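Long-range contacts in phosphoglycerol transferase GacH (Streptococcus pyogenes MGAS5005, PDB 6DGM), which probably transfers glycerol phosphate onto the rhamnose polysaccharide of the streptococcal cell wall, the C-terminal domain described here holding a manganese ion and sn-glycerol-1-phosphate: residues A70-T75 and D292-S297; E93-T98 and I309-F314; D215-I220 and L242-K247. One frame throughout, in Å; residues are numbered along the deposited sequence.

Overall arrangement
From the N terminus, helix 66-74 comes first; its last turn is met much later in the chain by strand 290-297, and interaction 1 closes that loop by laying the helix end on the central mixed sheet. Helix 89-98 follows and meets the end of strand 308-310 in interaction 2, so the loops of interactions 1 and 2 cross. Interaction 3, between 215-220 and 242-247, is nested inside both and ties a surface loop to helix 229-257. Interactions 1 and 2 have centres about 17 Å apart and touch where the Y293 ring packs on I309 and F314. Interaction 3 stands apart, its centre about 21 Å from that of interaction 1 and about 29 Å from that of interaction 2.

Interaction 1 (A70-T75 and D292-S297); sequences AIKNST and DYFIWS
I71 sets its CG2 methyl squarely over one face of the F294 ring, 3.6 Å from the ring centroid and only 4° off the normal, a CH-pi contact centred on the ring. With CG2 anti to the backbone N, the methyl drops from the helix onto the strand. The same methyl lies 4.1 Å from CD1 of W296, approaching that indole obliquely. T75 CG2 and S74 OG instead come to the edge of the indole, near its plane. The F267 ring of strand 263-269 lies almost parallel to that of F294.

The packing joins the last turn of helix 66-74 to strand 290-297 in the mixed sheet of an alkaline phosphatase-like, sulfatase-family domain. Helix and strand segments pass 8.2 Å apart at their axes, at 60°.

Two polar links flank the apolar middle. K72 runs its chain along the strand, bending at its third torsion, with CE 3.7 Å from Y293 O. Its NZ forms a salt bridge with D292 OD2 at 2.8 Å, the oxygen offering its anti lone pair, away from OD1; OD1 in turn is held by R54 and the backbone N of D51. Near the other end, T75 OG1 donates to I295 O at 2.7 Å, approaching 15° out of the carbonyl plane. S74 OG and S74 N both donate to I71 O, the hydroxyl lying in the carbonyl plane on a lone pair, which fixes the hydroxyl beside the closing turn of the helix.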
ATOM      1  N   ALA A  70       8.793   6.171  15.863  1.00 22.33           N
ATOM      2  CA  ALA A  70       8.357   7.466  16.360  1.00 23.18           C
ATOM      3  C   ALA A  70       7.309   8.077  15.438  1.00 22.03           C
ATOM      4  O   ALA A  70       6.364   8.725  15.904  1.00 23.22           O
ATOM      5  CB  ALA A  70       9.557   8.392  16.479  1.00 24.77           C
ATOM      6  N   ILE A  71       7.481   7.913  14.130  1.00 20.81           N
ATOM      7  CA  ILE A  71       6.467   8.380  13.190  1.00 21.55           C
ATOM      8  C   ILE A  71       5.147   7.664  13.446  1.00 21.96           C
ATOM      9  O   ILE A  71       4.084   8.293  13.534  1.00 21.53           O
ATOM     10  CB  ILE A  71       6.958   8.199  11.742  1.00 22.01           C
ATOM     11  CG1 ILE A  71       8.130   9.140  11.467  1.00 22.72           C
ATOM     12  CG2 ILE A  71       5.800   8.439  10.772  1.00 23.17           C
ATOM     13  CD1 ILE A  71       9.020   8.681  10.326  1.00 23.96           C
ATOM     14  N   LYS A  72       5.193   6.334  13.599  1.00 22.74           N
ATOM     15  CA  LYS A  72       3.972   5.570  13.838  1.00 22.37           C
ATOM     16  C   LYS A  72       3.255   6.054  15.098  1.00 22.82           C
ATOM     17  O   LYS A  72       2.020   6.104  15.145  1.00 22.88           O
ATOM     18  CB  LYS A  72       4.299   4.079  13.944  1.00 21.10           C
ATOM     19  CG  LYS A  72       4.774   3.441  12.635  1.00 19.46           C
ATOM     20  CD  LYS A  72       5.034   1.937  12.778  1.00 19.75           C
ATOM     21  CE  LYS A  72       3.736   1.153  12.907  1.00 20.86           C
ATOM     22  NZ  LYS A  72       3.964  -0.259  13.310  1.00 21.44           N
ATOM     23  N   ASN A  73       4.014   6.422  16.130  1.00 22.61           N
ATOM     24  CA  ASN A  73       3.398   6.889  17.359  1.00 25.88           C
ATOM     25  C   ASN A  73       2.704   8.237  17.186  1.00 28.46           C
ATOM     26  O   ASN A  73       1.844   8.577  18.004  1.00 31.57           O
ATOM     27  CB  ASN A  73       4.453   6.994  18.464  1.00 31.81           C
ATOM     28  CG  ASN A  73       4.860   5.644  19.014  1.00 38.92           C
ATOM     29  OD1 ASN A  73       4.077   4.689  19.008  1.00 41.51           O
ATOM     30  ND2 ASN A  73       6.096   5.556  19.502  1.00 43.19           N
ATOM     31  N   SER A  74       3.045   8.993  16.131  1.00 27.24           N
ATOM     32  CA  SER A  74       2.608  10.373  15.961  1.00 29.00           C
ATOM     33  C   SER A  74       1.426  10.526  15.019  1.00 24.99           C
ATOM     34  O   SER A  74       0.889  11.631  14.890  1.00 25.82           O
ATOM     35  CB  SER A  74       3.751  11.230  15.389  1.00 32.49           C
ATOM     36  OG  SER A  74       3.981  10.962  13.996  1.00 32.80           O
ATOM     37  N   THR A  75       1.017   9.464  14.347  1.00 21.99           N
ATOM     38  CA  THR A  75       0.030   9.596  13.290  1.00 21.72           C
ATOM     39  C   THR A  75      -0.677   8.259  13.137  1.00 22.33           C
ATOM     40  O   THR A  75      -0.299   7.263  13.755  1.00 23.52           O
ATOM     41  CB  THR A  75       0.696  10.028  11.977  1.00 21.93           C
ATOM     42  OG1 THR A  75      -0.317  10.435  11.054  1.00 22.90           O
ATOM     43  CG2 THR A  75       1.539   8.903  11.379  1.00 21.82           C
ATOM     44  N   ASP A 292       4.629  -3.157   8.813  1.00 15.99           N
ATOM     45  CA  ASP A 292       4.337  -1.832   9.363  1.00 15.99           C
ATOM     46  C   ASP A 292       3.749  -0.904   8.314  1.00 17.08           C
ATOM     47  O   ASP A 292       4.120  -0.961   7.142  1.00 16.77           O
ATOM     48  CB  ASP A 292       5.636  -1.218   9.892  1.00 16.38           C
ATOM     49  CG  ASP A 292       6.262  -2.060  10.975  1.00 18.37           C
ATOM     50  OD1 ASP A 292       7.034  -2.997  10.633  1.00 18.63           O
ATOM     51  OD2 ASP A 292       5.953  -1.809  12.171  1.00 20.24           O
ATOM     52  N   TYR A 293       2.829  -0.044   8.743  1.00 17.39           N
ATOM     53  CA  TYR A 293       2.356   1.032   7.886  1.00 17.09           C
ATOM     54  C   TYR A 293       2.155   2.303   8.707  1.00 16.95           C
ATOM     55  O   TYR A 293       1.939   2.268   9.921  1.00 17.64           O
ATOM     56  CB  TYR A 293       1.040   0.688   7.151  1.00 16.55           C
ATOM     57  CG  TYR A 293      -0.207   0.984   7.972  1.00 17.23           C
ATOM     58  CD1 TYR A 293      -0.820   2.230   7.903  1.00 18.53           C
ATOM     59  CD2 TYR A 293      -0.754   0.033   8.838  1.00 16.53           C
ATOM     60  CE1 TYR A 293      -1.925   2.522   8.666  1.00 19.66           C
ATOM     61  CE2 TYR A 293      -1.866   0.322   9.609  1.00 17.94           C
ATOM     62  CZ  TYR A 293      -2.452   1.566   9.513  1.00 19.28           C
ATOM     63  OH  TYR A 293      -3.561   1.890  10.258  1.00 19.92           O
ATOM     64  N   PHE A 294       2.215   3.434   8.014  1.00 16.15           N
ATOM     65  CA  PHE A 294       1.762   4.698   8.576  1.00 16.11           C
ATOM     66  C   PHE A 294       1.171   5.565   7.473  1.00 16.14           C
ATOM     67  O   PHE A 294       1.465   5.394   6.285  1.00 15.81           O
ATOM     68  CB  PHE A 294       2.848   5.437   9.382  1.00 16.59           C
ATOM     69  CG  PHE A 294       4.034   5.925   8.580  1.00 17.55           C
ATOM     70  CD1 PHE A 294       3.935   7.043   7.781  1.00 18.46           C
ATOM     71  CD2 PHE A 294       5.269   5.296   8.688  1.00 17.87           C
ATOM     72  CE1 PHE A 294       5.017   7.511   7.066  1.00 19.11           C
ATOM     73  CE2 PHE A 294       6.369   5.771   7.987  1.00 18.43           C
ATOM     74  CZ  PHE A 294       6.244   6.885   7.181  1.00 19.00           C
ATOM     75  N   ILE A 295       0.319   6.498   7.890  1.00 16.64           N
ATOM     76  CA  ILE A 295      -0.304   7.473   7.010  1.00 16.98           C
ATOM     77  C   ILE A 295       0.003   8.822   7.649  1.00 17.01           C
ATOM     78  O   ILE A 295      -0.496   9.116   8.739  1.00 18.81           O
ATOM     79  CB  ILE A 295      -1.814   7.245   6.864  1.00 17.59           C
ATOM     80  CG1 ILE A 295      -2.085   5.847   6.283  1.00 17.41           C
ATOM     81  CG2 ILE A 295      -2.401   8.312   5.959  1.00 18.20           C
ATOM     82  CD1 ILE A 295      -3.568   5.490   6.109  1.00 18.41           C
ATOM     83  N   TRP A 296       0.888   9.600   7.013  1.00 17.56           N
ATOM     84  CA  TRP A 296       1.471  10.799   7.610  1.00 19.16           C
ATOM     85  C   TRP A 296       1.298  11.968   6.653  1.00 19.23           C
ATOM     86  O   TRP A 296       1.655  11.857   5.476  1.00 19.29           O
ATOM     87  CB  TRP A 296       2.969  10.571   7.849  1.00 19.66           C
ATOM     88  CG  TRP A 296       3.748  11.752   8.383  1.00 19.43           C
ATOM     89  CD1 TRP A 296       4.023  12.017   9.685  1.00 20.16           C
ATOM     90  CD2 TRP A 296       4.363  12.800   7.621  1.00 18.98           C
ATOM     91  NE1 TRP A 296       4.767  13.162   9.791  1.00 20.12           N
ATOM     92  CE2 TRP A 296       4.987  13.667   8.537  1.00 19.81           C
ATOM     93  CE3 TRP A 296       4.432  13.096   6.259  1.00 18.73           C
ATOM     94  CZ2 TRP A 296       5.690  14.810   8.135  1.00 21.27           C
ATOM     95  CZ3 TRP A 296       5.130  14.219   5.857  1.00 19.91           C
ATOM     96  CH2 TRP A 296       5.758  15.062   6.791  1.00 21.36           C
ATOM     97  N   SER A 297       0.773  13.086   7.168  1.00 18.84           N
ATOM     98  CA  SER A 297       0.662  14.347   6.443  1.00 19.51           C
ATOM     99  C   SER A 297       1.716  15.332   6.937  1.00 20.32           C
ATOM    100  O   SER A 297       2.198  15.250   8.072  1.00 21.47           O
ATOM    101  CB  SER A 297      -0.726  14.974   6.629  1.00 21.04           C
ATOM    102  OG  SER A 297      -1.766  14.079   6.297  1.00 21.86           O
TER

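Interaction 2 (E93-T98 and I309-F314); sequences EFQTLT and INSSDF
Q95 CB lies 3.2 Å from S311 OG, a close carbon-to-hydroxyl contact where helix 89-98 meets the turn after strand 308-310. The same CB packs against S312 CB at 4.1 Å. CG, anti to the carbonyl carbon (chi1 -67°), is 3.8 Å from S311 OG and starts an extended chain, and CD comes within 3.3 Å of S311 OG. At the tip, the amide is held chiefly from outside the two segments: NE2 donates to D83 OD2 and N91 O, while OE1 accepts from F102 N. Bonds on both ends of the amide fix its rotation in this buried place.

The helix starts at T89, a manganese ligand, and the turn follows an edge strand of the mixed sheet in the alkaline phosphatase-like fold; the Q95 side chain is about 12 Å from the metal. The turn is shaped by its own bonds: N310 N donates to D313 OD2 at an almost straight 168°, and D313 N to N310 O.

Backbone atoms meet as well. S312 CA sends a CA-H...O contact to Q95 O, and a water sits 2.8 Å from T96 O and, more weakly held, near S312 O. T96 turns its OG1 back to E93 O, an acceptor shared with L97 N. This leaves CG2 directed across the contact, where it meets the edge of the F314 ring at CD2, 3.6 Å away. F314 also packs against the ring of Y268.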
ATOM      1  N   GLU A  93       0.548  -3.833  -4.168  1.00 13.67           N
ATOM      2  CA  GLU A  93       0.466  -2.590  -4.921  1.00 14.37           C
ATOM      3  C   GLU A  93      -0.900  -2.425  -5.582  1.00 14.46           C
ATOM      4  O   GLU A  93      -1.548  -1.378  -5.440  1.00 14.48           O
ATOM      5  CB  GLU A  93       1.569  -2.626  -5.972  1.00 15.12           C
ATOM      6  CG  GLU A  93       1.834  -1.322  -6.714  1.00 15.29           C
ATOM      7  CD  GLU A  93       2.818  -1.565  -7.839  1.00 15.25           C
ATOM      8  OE1 GLU A  93       3.694  -2.436  -7.663  1.00 14.83           O
ATOM      9  OE2 GLU A  93       2.687  -0.931  -8.908  1.00 14.81           O
ATOM     10  N   PHE A  94      -1.355  -3.452  -6.306  1.00 13.99           N
ATOM     11  CA  PHE A  94      -2.671  -3.423  -6.942  1.00 14.11           C
ATOM     12  C   PHE A  94      -3.767  -3.109  -5.933  1.00 13.76           C
ATOM     13  O   PHE A  94      -4.680  -2.316  -6.202  1.00 14.39           O
ATOM     14  CB  PHE A  94      -2.945  -4.795  -7.582  1.00 13.95           C
ATOM     15  CG  PHE A  94      -4.356  -4.981  -8.087  1.00 13.98           C
ATOM     16  CD1 PHE A  94      -5.379  -5.386  -7.229  1.00 14.41           C
ATOM     17  CD2 PHE A  94      -4.656  -4.792  -9.424  1.00 14.49           C
ATOM     18  CE1 PHE A  94      -6.685  -5.588  -7.690  1.00 15.23           C
ATOM     19  CE2 PHE A  94      -5.962  -5.001  -9.903  1.00 15.65           C
ATOM     20  CZ  PHE A  94      -6.979  -5.377  -9.031  1.00 15.61           C
ATOM     21  N   GLN A  95      -3.698  -3.733  -4.765  1.00 13.77           N
ATOM     22  CA  GLN A  95      -4.732  -3.539  -3.756  1.00 14.10           C
ATOM     23  C   GLN A  95      -4.720  -2.114  -3.212  1.00 14.89           C
ATOM     24  O   GLN A  95      -5.791  -1.531  -2.955  1.00 15.54           O
ATOM     25  CB  GLN A  95      -4.540  -4.557  -2.635  1.00 14.15           C
ATOM     26  CG  GLN A  95      -4.788  -5.987  -3.078  1.00 14.82           C
ATOM     27  CD  GLN A  95      -4.534  -6.958  -1.991  1.00 15.78           C
ATOM     28  OE1 GLN A  95      -5.409  -7.215  -1.174  1.00 16.14           O
ATOM     29  NE2 GLN A  95      -3.317  -7.497  -1.939  1.00 15.44           N
ATOM     30  N   THR A  96      -3.535  -1.510  -3.055  1.00 14.22           N
ATOM     31  CA  THR A  96      -3.535  -0.118  -2.601  1.00 13.95           C
ATOM     32  C   THR A  96      -4.215   0.788  -3.622  1.00 13.95           C
ATOM     33  O   THR A  96      -4.957   1.712  -3.255  1.00 14.79           O
ATOM     34  CB  THR A  96      -2.120   0.396  -2.302  1.00 14.61           C
ATOM     35  OG1 THR A  96      -1.382   0.615  -3.516  1.00 14.48           O
ATOM     36  CG2 THR A  96      -1.364  -0.552  -1.381  1.00 15.59           C
ATOM     37  N   LEU A  97      -3.979   0.553  -4.902  1.00 13.31           N
ATOM     38  CA  LEU A  97      -4.493   1.472  -5.906  1.00 14.59           C
ATOM     39  C   LEU A  97      -5.989   1.294  -6.137  1.00 15.47           C
ATOM     40  O   LEU A  97      -6.716   2.291  -6.241  1.00 16.52           O
ATOM     41  CB  LEU A  97      -3.752   1.279  -7.219  1.00 14.53           C
ATOM     42  CG  LEU A  97      -2.263   1.624  -7.234  1.00 16.72           C
ATOM     43  CD1 LEU A  97      -1.706   1.311  -8.595  1.00 16.90           C
ATOM     44  CD2 LEU A  97      -2.033   3.090  -6.866  1.00 18.82           C
ATOM     45  N   THR A  98      -6.460   0.051  -6.237  1.00 15.17           N
ATOM     46  CA  THR A  98      -7.857  -0.213  -6.551  1.00 15.69           C
ATOM     47  C   THR A  98      -8.743  -0.335  -5.320  1.00 16.43           C
ATOM     48  O   THR A  98      -9.958  -0.098  -5.411  1.00 18.44           O
ATOM     49  CB  THR A  98      -8.000  -1.532  -7.331  1.00 15.93           C
ATOM     50  OG1 THR A  98      -7.597  -2.636  -6.511  1.00 15.94           O
ATOM     51  CG2 THR A  98      -7.173  -1.512  -8.618  1.00 16.93           C
ATOM     52  N   ILE A 309      -4.895  -3.482   9.484  1.00 18.90           N
ATOM     53  CA  ILE A 309      -5.698  -3.309   8.283  1.00 19.35           C
ATOM     54  C   ILE A 309      -5.026  -4.062   7.143  1.00 17.84           C
ATOM     55  O   ILE A 309      -3.937  -4.615   7.288  1.00 17.65           O
ATOM     56  CB  ILE A 309      -5.917  -1.831   7.924  1.00 20.45           C
ATOM     57  CG1 ILE A 309      -4.600  -1.144   7.567  1.00 21.17           C
ATOM     58  CG2 ILE A 309      -6.623  -1.101   9.094  1.00 22.14           C
ATOM     59  CD1 ILE A 309      -4.781   0.344   7.259  1.00 22.52           C
ATOM     60  N   ASN A 310      -5.711  -4.097   6.009  1.00 16.78           N
ATOM     61  CA  ASN A 310      -5.219  -4.744   4.804  1.00 16.54           C
ATOM     62  C   ASN A 310      -4.700  -3.689   3.842  1.00 16.04           C
ATOM     63  O   ASN A 310      -5.058  -2.516   3.929  1.00 16.90           O
ATOM     64  CB  ASN A 310      -6.392  -5.461   4.135  1.00 18.87           C
ATOM     65  CG  ASN A 310      -5.966  -6.680   3.360  1.00 20.96           C
ATOM     66  OD1 ASN A 310      -5.153  -7.485   3.831  1.00 22.64           O
ATOM     67  ND2 ASN A 310      -6.515  -6.833   2.156  1.00 20.89           N
ATOM     68  N   SER A 311      -3.867  -4.127   2.889  1.00 15.90           N
ATOM     69  CA  SER A 311      -3.361  -3.196   1.880  1.00 16.26           C
ATOM     70  C   SER A 311      -4.500  -2.535   1.102  1.00 16.19           C
ATOM     71  O   SER A 311      -4.393  -1.370   0.698  1.00 16.12           O
ATOM     72  CB  SER A 311      -2.412  -3.912   0.913  1.00 16.73           C
ATOM     73  OG  SER A 311      -3.027  -4.986   0.195  1.00 17.28           O
ATOM     74  N   SER A 312      -5.595  -3.264   0.883  1.00 15.68           N
ATOM     75  CA  SER A 312      -6.730  -2.745   0.139  1.00 16.44           C
ATOM     76  C   SER A 312      -7.468  -1.641   0.880  1.00 17.04           C
ATOM     77  O   SER A 312      -8.272  -0.938   0.263  1.00 18.88           O
ATOM     78  CB  SER A 312      -7.694  -3.894  -0.181  1.00 17.42           C
ATOM     79  OG  SER A 312      -8.064  -4.559   1.009  1.00 18.58           O
ATOM     80  N   ASP A 313      -7.220  -1.478   2.181  1.00 16.56           N
ATOM     81  CA  ASP A 313      -7.891  -0.492   3.004  1.00 16.90           C
ATOM     82  C   ASP A 313      -7.223   0.879   2.982  1.00 16.78           C
ATOM     83  O   ASP A 313      -7.763   1.814   3.569  1.00 17.37           O
ATOM     84  CB  ASP A 313      -7.900  -0.949   4.474  1.00 18.15           C
ATOM     85  CG  ASP A 313      -8.791  -2.144   4.737  1.00 18.89           C
ATOM     86  OD1 ASP A 313      -9.885  -2.241   4.133  1.00 19.44           O
ATOM     87  OD2 ASP A 313      -8.379  -2.990   5.569  1.00 19.16           O
ATOM     88  N   PHE A 314      -6.042   1.013   2.356  1.00 15.73           N
ATOM     89  CA  PHE A 314      -5.275   2.239   2.533  1.00 16.26           C
ATOM     90  C   PHE A 314      -6.022   3.461   2.010  1.00 17.47           C
ATOM     91  O   PHE A 314      -5.980   4.520   2.638  1.00 18.13           O
ATOM     92  CB  PHE A 314      -3.909   2.144   1.866  1.00 16.39           C
ATOM     93  CG  PHE A 314      -2.900   1.317   2.636  1.00 19.30           C
ATOM     94  CD1 PHE A 314      -2.934   1.206   4.016  1.00 24.31           C
ATOM     95  CD2 PHE A 314      -1.908   0.655   1.960  1.00 16.68           C
ATOM     96  CE1 PHE A 314      -1.984   0.431   4.690  1.00 23.89           C
ATOM     97  CE2 PHE A 314      -0.965  -0.114   2.623  1.00 16.14           C
ATOM     98  CZ  PHE A 314      -0.993  -0.216   3.977  1.00 19.05           C
TER
HETATM   99  O   HOH W   1      -6.514   1.086  -1.024  1.00 16.81           O

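Interaction 3 (D215-I220 and L242-K247); sequences DYPEEI and LSFTDK
P217, preceded by a cis peptide bond, and S243 are the closest residues of the two backbones, their CA atoms 8.4 Å apart, a spacing bridged by side chains and one backbone carbonyl. The 215-220 segment has no regular structure except a type I beta turn from P217 to I220, closed by I220 N donating to P217 O at 3.1 Å. The partner 242-247 is regular helix, with D246 N bonded to L242 O and K247 N to S243 O.

S243 meets both ends of the turn. Its OG touches P217 CD at 3.7 Å while bonding back to R240 O one turn earlier, and its CB takes the CD1 methyl of I220 at 3.7 Å. I220 reaches there because CG1 is anti to the carbonyl carbon (chi1 -66°) and the chain then runs extended to CD1. F244 presents its ring edge to Y216 O, with CE2 3.4 Å from the oxygen and the oxygen near the ring plane; P217 CD approaches the same ring obliquely. K247 NZ curls back to S243 O at 3.3 Å, meeting it from the face opposite to K247 N.

The loop follows strand 200-204 and precedes strand 222-224 in the chain, and packs against the middle of the long helix 229-257. R240 of that helix also bonds to I220 O, and the D246 carboxylate accepts hydrogen bonds from the backbone N atoms of N67 (to OD2) and I68 (to OD1) at the start of helix 66-74.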
ATOM      1  N   ASP A 215      27.811  -4.639   5.379  1.00 16.84           N
ATOM      2  CA  ASP A 215      28.739  -4.868   6.469  1.00 16.73           C
ATOM      3  C   ASP A 215      28.670  -3.818   7.558  1.00 17.80           C
ATOM      4  O   ASP A 215      29.247  -4.035   8.628  1.00 18.78           O
ATOM      5  CB  ASP A 215      30.168  -4.941   5.919  1.00 17.68           C
ATOM      6  CG  ASP A 215      30.436  -6.269   5.249  1.00 19.55           C
ATOM      7  OD1 ASP A 215      30.383  -7.267   5.983  1.00 20.74           O
ATOM      8  OD2 ASP A 215      30.601  -6.321   4.012  1.00 19.81           O
ATOM      9  N   TYR A 216      27.972  -2.706   7.331  1.00 18.34           N
ATOM     10  CA  TYR A 216      27.959  -1.594   8.271  1.00 19.51           C
ATOM     11  C   TYR A 216      26.549  -1.039   8.349  1.00 19.49           C
ATOM     12  O   TYR A 216      25.806  -1.088   7.364  1.00 19.12           O
ATOM     13  CB  TYR A 216      28.956  -0.501   7.829  1.00 20.02           C
ATOM     14  CG  TYR A 216      30.323  -1.101   7.588  1.00 19.77           C
ATOM     15  CD1 TYR A 216      31.120  -1.491   8.648  1.00 19.51           C
ATOM     16  CD2 TYR A 216      30.788  -1.341   6.299  1.00 18.77           C
ATOM     17  CE1 TYR A 216      32.324  -2.079   8.451  1.00 19.35           C
ATOM     18  CE2 TYR A 216      32.010  -1.927   6.092  1.00 17.99           C
ATOM     19  CZ  TYR A 216      32.777  -2.296   7.166  1.00 18.55           C
ATOM     20  OH  TYR A 216      33.996  -2.890   6.969  1.00 20.51           O
ATOM     21  N   PRO A 217      26.139  -0.525   9.518  1.00 21.00           N
ATOM     22  CA  PRO A 217      26.899  -0.385  10.770  1.00 21.16           C
ATOM     23  C   PRO A 217      27.253  -1.720  11.423  1.00 20.67           C
ATOM     24  O   PRO A 217      26.366  -2.523  11.676  1.00 19.78           O
ATOM     25  CB  PRO A 217      25.934   0.398  11.673  1.00 22.90           C
ATOM     26  CG  PRO A 217      24.981   1.060  10.739  1.00 24.69           C
ATOM     27  CD  PRO A 217      24.816   0.119   9.599  1.00 23.76           C
ATOM     28  N   GLU A 218      28.541  -1.948  11.700  1.00 22.02           N
ATOM     29  CA  GLU A 218      28.963  -3.250  12.201  1.00 23.24           C
ATOM     30  C   GLU A 218      28.427  -3.520  13.595  1.00 23.68           C
ATOM     31  O   GLU A 218      28.292  -4.690  13.977  1.00 24.16           O
ATOM     32  CB  GLU A 218      30.486  -3.371  12.186  1.00 27.26           C
ATOM     33  CG  GLU A 218      31.201  -2.415  13.083  1.00 34.00           C
ATOM     34  CD  GLU A 218      32.713  -2.566  12.940  1.00 39.92           C
ATOM     35  OE1 GLU A 218      33.441  -1.582  13.187  1.00 43.07           O
ATOM     36  OE2 GLU A 218      33.149  -3.675  12.558  1.00 40.58           O
ATOM     37  N   GLU A 219      28.105  -2.472  14.354  1.00 23.58           N
ATOM     38  CA  GLU A 219      27.559  -2.666  15.690  1.00 26.13           C
ATOM     39  C   GLU A 219      26.155  -3.268  15.655  1.00 24.99           C
ATOM     40  O   GLU A 219      25.697  -3.801  16.674  1.00 27.04           O
ATOM     41  CB  GLU A 219      27.543  -1.345  16.460  1.00 32.01           C
ATOM     42  CG  GLU A 219      26.758  -0.218  15.805  1.00 38.17           C
ATOM     43  CD  GLU A 219      27.605   0.659  14.870  1.00 43.03           C
ATOM     44  OE1 GLU A 219      28.612   0.169  14.307  1.00 36.68           O
ATOM     45  OE2 GLU A 219      27.252   1.853  14.698  1.00 47.47           O
ATOM     46  N   ILE A 220      25.469  -3.201  14.522  1.00 21.84           N
ATOM     47  CA  ILE A 220      24.154  -3.827  14.405  1.00 22.43           C
ATOM     48  C   ILE A 220      24.355  -5.297  14.080  1.00 22.54           C
ATOM     49  O   ILE A 220      24.888  -5.642  13.018  1.00 22.72           O
ATOM     50  CB  ILE A 220      23.295  -3.139  13.337  1.00 23.02           C
ATOM     51  CG1 ILE A 220      22.956  -1.714  13.760  1.00 24.74           C
ATOM     52  CG2 ILE A 220      22.015  -3.949  13.076  1.00 24.25           C
ATOM     53  CD1 ILE A 220      22.266  -0.948  12.690  1.00 25.93           C
ATOM     54  N   LEU A 242      17.877  -1.827   6.977  1.00 16.57           N
ATOM     55  CA  LEU A 242      16.735  -1.112   7.539  1.00 16.60           C
ATOM     56  C   LEU A 242      17.171   0.167   8.242  1.00 17.39           C
ATOM     57  O   LEU A 242      16.451   1.177   8.217  1.00 17.89           O
ATOM     58  CB  LEU A 242      15.960  -1.972   8.530  1.00 17.68           C
ATOM     59  CG  LEU A 242      15.002  -3.016   7.984  1.00 18.75           C
ATOM     60  CD1 LEU A 242      14.154  -3.546   9.150  1.00 17.04           C
ATOM     61  CD2 LEU A 242      14.097  -2.515   6.877  1.00 21.36           C
ATOM     62  N   SER A 243      18.327   0.126   8.922  1.00 17.37           N
ATOM     63  CA  SER A 243      18.784   1.301   9.657  1.00 19.28           C
ATOM     64  C   SER A 243      18.987   2.497   8.730  1.00 20.03           C
ATOM     65  O   SER A 243      18.747   3.646   9.139  1.00 21.04           O
ATOM     66  CB  SER A 243      20.052   0.969  10.452  1.00 19.94           C
ATOM     67  OG  SER A 243      21.216   1.047   9.643  1.00 20.72           O
ATOM     68  N   PHE A 244      19.427   2.256   7.485  1.00 20.17           N
ATOM     69  CA  PHE A 244      19.555   3.346   6.518  1.00 19.33           C
ATOM     70  C   PHE A 244      18.181   3.826   6.073  1.00 18.11           C
ATOM     71  O   PHE A 244      17.908   5.030   6.030  1.00 17.93           O
ATOM     72  CB  PHE A 244      20.361   2.912   5.281  1.00 19.21           C
ATOM     73  CG  PHE A 244      21.822   2.688   5.542  1.00 22.58           C
ATOM     74  CD1 PHE A 244      22.693   3.757   5.604  1.00 27.43           C
ATOM     75  CD2 PHE A 244      22.333   1.403   5.687  1.00 21.64           C
ATOM     76  CE1 PHE A 244      24.054   3.558   5.842  1.00 28.28           C
ATOM     77  CE2 PHE A 244      23.682   1.204   5.939  1.00 22.03           C
ATOM     78  CZ  PHE A 244      24.547   2.277   6.009  1.00 25.04           C
ATOM     79  N   THR A 245      17.293   2.887   5.743  1.00 16.35           N
ATOM     80  CA  THR A 245      15.944   3.273   5.356  1.00 15.46           C
ATOM     81  C   THR A 245      15.293   4.101   6.443  1.00 16.71           C
ATOM     82  O   THR A 245      14.616   5.093   6.158  1.00 17.37           O
ATOM     83  CB  THR A 245      15.103   2.034   5.080  1.00 15.92           C
ATOM     84  OG1 THR A 245      15.642   1.369   3.928  1.00 15.66           O
ATOM     85  CG2 THR A 245      13.631   2.391   4.833  1.00 16.34           C
ATOM     86  N   ASP A 246      15.523   3.726   7.698  1.00 17.65           N
ATOM     87  CA  ASP A 246      14.888   4.414   8.809  1.00 19.58           C
ATOM     88  C   ASP A 246      15.337   5.865   8.875  1.00 20.13           C
ATOM     89  O   ASP A 246      14.508   6.779   8.988  1.00 20.32           O
ATOM     90  CB  ASP A 246      15.220   3.676  10.098  1.00 19.22           C
ATOM     91  CG  ASP A 246      14.529   4.267  11.292  1.00 20.19           C
ATOM     92  OD1 ASP A 246      13.296   4.128  11.382  1.00 20.38           O
ATOM     93  OD2 ASP A 246      15.224   4.854  12.138  1.00 21.22           O
ATOM     94  N   LYS A 247      16.648   6.101   8.783  1.00 19.26           N
ATOM     95  CA  LYS A 247      17.164   7.467   8.808  1.00 19.90           C
ATOM     96  C   LYS A 247      16.734   8.254   7.577  1.00 19.23           C
ATOM     97  O   LYS A 247      16.394   9.441   7.687  1.00 21.38           O
ATOM     98  CB  LYS A 247      18.683   7.448   8.928  1.00 22.19           C
ATOM     99  CG  LYS A 247      19.170   6.870  10.231  1.00 27.44           C
ATOM    100  CD  LYS A 247      20.690   6.811  10.244  1.00 34.17           C
ATOM    101  CE  LYS A 247      21.198   6.092  11.477  1.00 38.73           C
ATOM    102  NZ  LYS A 247      20.690   4.692  11.536  1.00 38.70           N
TER